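Local coordinates for protein porin (Rhodobacter capsulatus, PDB 3POR) that assembles as a homotrimer whose barrels form outer-membrane channels for passive diffusion of small hydrophilic solutes, up to about 0.6 kDa, at residues S276-I281 / G296-F301. Residues are numbered along the deposited sequence; the frame is centred on the assembly and turned at random.
Sequences SIVGGI and GVKFKF
S276, I277 and V278 pair in antiparallel register with K298, V297 and G296, joining the last two strands of the barrel, 275-284 and 292-300, as the arms of one hairpin. Four backbone hydrogen bonds carry the contact. S276 and K298 exchange two, the one from S276 N to K298 O being the more bent, with 146° at the hydrogen. V278 and G296 exchange the other two, and V278 N reaches G296 O at 2.9 Å; glycine readily adopts the almost fully extended backbone found here. Between them I277 and V297 form the non-hydrogen-bonded pair, their CA atoms 4.4 Å apart. Their face also carries F299, which stacks on F41 of a neighbouring subunit, and is probably the outer one. I277 CG1 lies 4.0 Å from V297 CG1, and branched apolar side chains suit a wall facing membrane or subunit interface. The opposite face bears small, polar S276, with V278 and K298. Here V278 CG2 passes 3.7 Å from K298 CD, where the lysine's aliphatic stem lies obliquely across the valine; its ammonium group continues to a long, weak ion pair with E88. Such a residue serves both needs, apolar near the sheet and charged at its end. V297 also makes a backbone hydrogen bond with M10 of strand 2-14, the seam that closes the 16-stranded antiparallel porin barrel.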
ATOM      1  N   SER A 276      13.300  18.751 -13.976  1.00 25.20           N
ATOM      2  CA  SER A 276      13.103  19.643 -15.118  1.00 25.17           C
ATOM      3  C   SER A 276      11.892  20.469 -14.783  1.00 25.57           C
ATOM      4  O   SER A 276      11.145  20.023 -13.905  1.00 27.24           O
ATOM      5  CB  SER A 276      12.805  18.925 -16.347  1.00 22.08           C
ATOM      6  OG  SER A 276      11.976  17.902 -15.888  1.00 32.11           O
ATOM      7  N   ILE A 277      11.745  21.643 -15.366  1.00 24.49           N
ATOM      8  CA  ILE A 277      10.605  22.491 -15.139  1.00 24.93           C
ATOM      9  C   ILE A 277       9.728  22.238 -16.329  1.00 24.66           C
ATOM     10  O   ILE A 277      10.209  22.250 -17.466  1.00 25.28           O
ATOM     11  CB  ILE A 277      11.045  23.899 -15.118  1.00 27.09           C
ATOM     12  CG1 ILE A 277      12.011  24.022 -13.986  1.00 27.59           C
ATOM     13  CG2 ILE A 277       9.921  24.838 -14.784  1.00 27.10           C
ATOM     14  CD1 ILE A 277      12.917  25.189 -14.331  1.00 27.30           C
ATOM     15  N   VAL A 278       8.453  21.982 -16.123  1.00 23.51           N
ATOM     16  CA  VAL A 278       7.601  21.539 -17.202  1.00 21.21           C
ATOM     17  C   VAL A 278       6.379  22.363 -17.023  1.00 21.35           C
ATOM     18  O   VAL A 278       5.971  22.613 -15.885  1.00 22.67           O
ATOM     19  CB  VAL A 278       7.241  20.054 -17.031  1.00 20.92           C
ATOM     20  CG1 VAL A 278       6.667  19.473 -18.326  1.00 22.59           C
ATOM     21  CG2 VAL A 278       8.479  19.256 -16.681  1.00 17.77           C
ATOM     22  N   GLY A 279       5.700  22.740 -18.071  1.00 20.86           N
ATOM     23  CA  GLY A 279       4.470  23.510 -17.934  1.00 20.62           C
ATOM     24  C   GLY A 279       3.661  23.329 -19.174  1.00 21.02           C
ATOM     25  O   GLY A 279       4.283  22.880 -20.123  1.00 23.67           O
ATOM     26  N   GLY A 280       2.378  23.596 -19.338  1.00 21.31           N
ATOM     27  CA  GLY A 280       1.674  23.187 -20.522  1.00 21.56           C
ATOM     28  C   GLY A 280       0.289  23.772 -20.482  1.00 24.46           C
ATOM     29  O   GLY A 280      -0.152  24.359 -19.489  1.00 22.99           O
ATOM     30  N   ILE A 281      -0.414  23.548 -21.583  1.00 26.90           N
ATOM     31  CA  ILE A 281      -1.719  24.125 -21.815  1.00 29.75           C
ATOM     32  C   ILE A 281      -2.531  23.212 -22.734  1.00 31.05           C
ATOM     33  O   ILE A 281      -1.998  22.788 -23.764  1.00 30.67           O
ATOM     34  CB  ILE A 281      -1.386  25.510 -22.376  1.00 32.65           C
ATOM     35  CG1 ILE A 281      -2.330  26.370 -21.686  1.00 35.37           C
ATOM     36  CG2 ILE A 281      -1.491  25.715 -23.885  1.00 35.98           C
ATOM     37  CD1 ILE A 281      -1.338  27.311 -21.011  1.00 45.70           C
ATOM     38  N   GLY A 296       5.243  23.425 -13.015  1.00 22.20           N
ATOM     39  CA  GLY A 296       5.874  22.870 -11.848  1.00 20.85           C
ATOM     40  C   GLY A 296       7.109  22.106 -12.236  1.00 20.99           C
ATOM     41  O   GLY A 296       7.629  22.207 -13.359  1.00 21.75           O
ATOM     42  N   VAL A 297       7.617  21.357 -11.287  1.00 20.17           N
ATOM     43  CA  VAL A 297       8.849  20.650 -11.509  1.00 20.41           C
ATOM     44  C   VAL A 297       8.569  19.176 -11.473  1.00 19.77           C
ATOM     45  O   VAL A 297       7.668  18.774 -10.762  1.00 21.20           O
ATOM     46  CB  VAL A 297       9.871  21.013 -10.444  1.00 22.50           C
ATOM     47  CG1 VAL A 297      10.365  22.392 -10.668  1.00 22.79           C
ATOM     48  CG2 VAL A 297       9.259  21.063  -9.086  1.00 21.63           C
ATOM     49  N   LYS A 298       9.305  18.329 -12.149  1.00 19.03           N
ATOM     50  CA  LYS A 298       9.049  16.916 -12.246  1.00 18.69           C
ATOM     51  C   LYS A 298      10.427  16.315 -11.888  1.00 20.44           C
ATOM     52  O   LYS A 298      11.437  16.948 -12.203  1.00 22.16           O
ATOM     53  CB  LYS A 298       8.578  16.863 -13.665  1.00 18.77           C
ATOM     54  CG  LYS A 298       7.639  15.773 -14.058  1.00 18.18           C
ATOM     55  CD  LYS A 298       7.198  16.012 -15.443  1.00 19.95           C
ATOM     56  CE  LYS A 298       7.035  14.665 -16.182  1.00 28.60           C
ATOM     57  NZ  LYS A 298       6.514  14.797 -17.548  1.00 38.62           N
ATOM     58  N   PHE A 299      10.607  15.161 -11.207  1.00 21.08           N
ATOM     59  CA  PHE A 299      11.832  14.660 -10.587  1.00 18.32           C
ATOM     60  C   PHE A 299      11.841  13.201 -10.824  1.00 19.07           C
ATOM     61  O   PHE A 299      10.794  12.617 -10.726  1.00 19.20           O
ATOM     62  CB  PHE A 299      11.808  14.772  -9.151  1.00 14.74           C
ATOM     63  CG  PHE A 299      11.764  16.169  -8.556  1.00 14.56           C
ATOM     64  CD1 PHE A 299      12.384  17.225  -9.158  1.00 14.87           C
ATOM     65  CD2 PHE A 299      11.085  16.362  -7.357  1.00 16.59           C
ATOM     66  CE1 PHE A 299      12.303  18.461  -8.542  1.00 16.43           C
ATOM     67  CE2 PHE A 299      11.007  17.597  -6.751  1.00 15.64           C
ATOM     68  CZ  PHE A 299      11.623  18.653  -7.354  1.00 14.65           C
ATOM     69  N   LYS A 300      12.932  12.543 -11.139  1.00 21.36           N
ATOM     70  CA  LYS A 300      12.971  11.111 -11.430  1.00 22.05           C
ATOM     71  C   LYS A 300      14.026  10.603 -10.443  1.00 22.40           C
ATOM     72  O   LYS A 300      15.014  11.337 -10.301  1.00 23.49           O
ATOM     73  CB  LYS A 300      13.428  10.949 -12.838  1.00 26.38           C
ATOM     74  CG  LYS A 300      12.450  10.591 -13.948  1.00 38.60           C
ATOM     75  CD  LYS A 300      11.687   9.236 -13.640  1.00 57.05           C
ATOM     76  CE  LYS A 300      12.453   7.919 -13.141  1.00 61.58           C
ATOM     77  NZ  LYS A 300      11.569   6.916 -12.516  1.00 60.04           N
ATOM     78  N   PHE A 301      13.905   9.510  -9.680  1.00 20.60           N
ATOM     79  CA  PHE A 301      14.907   9.108  -8.731  1.00 19.93           C
ATOM     80  C   PHE A 301      15.199   7.632  -9.004  1.00 22.32           C
ATOM     81  O   PHE A 301      14.564   6.996  -9.850  1.00 24.44           O
ATOM     82  CB  PHE A 301      14.442   9.189  -7.330  1.00 16.09           C
ATOM     83  CG  PHE A 301      13.780  10.488  -6.971  1.00 15.53           C
ATOM     84  CD1 PHE A 301      14.525  11.535  -6.529  1.00  8.01           C
ATOM     85  CD2 PHE A 301      12.406  10.611  -7.079  1.00 17.56           C
ATOM     86  CE1 PHE A 301      13.884  12.699  -6.199  1.00 10.03           C
ATOM     87  CE2 PHE A 301      11.772  11.793  -6.748  1.00 14.02           C
ATOM     88  CZ  PHE A 301      12.509  12.848  -6.304  1.00 11.42           C
ATOM     89  OXT PHE A 301      16.101   7.069  -8.393  1.00 23.75           O
TER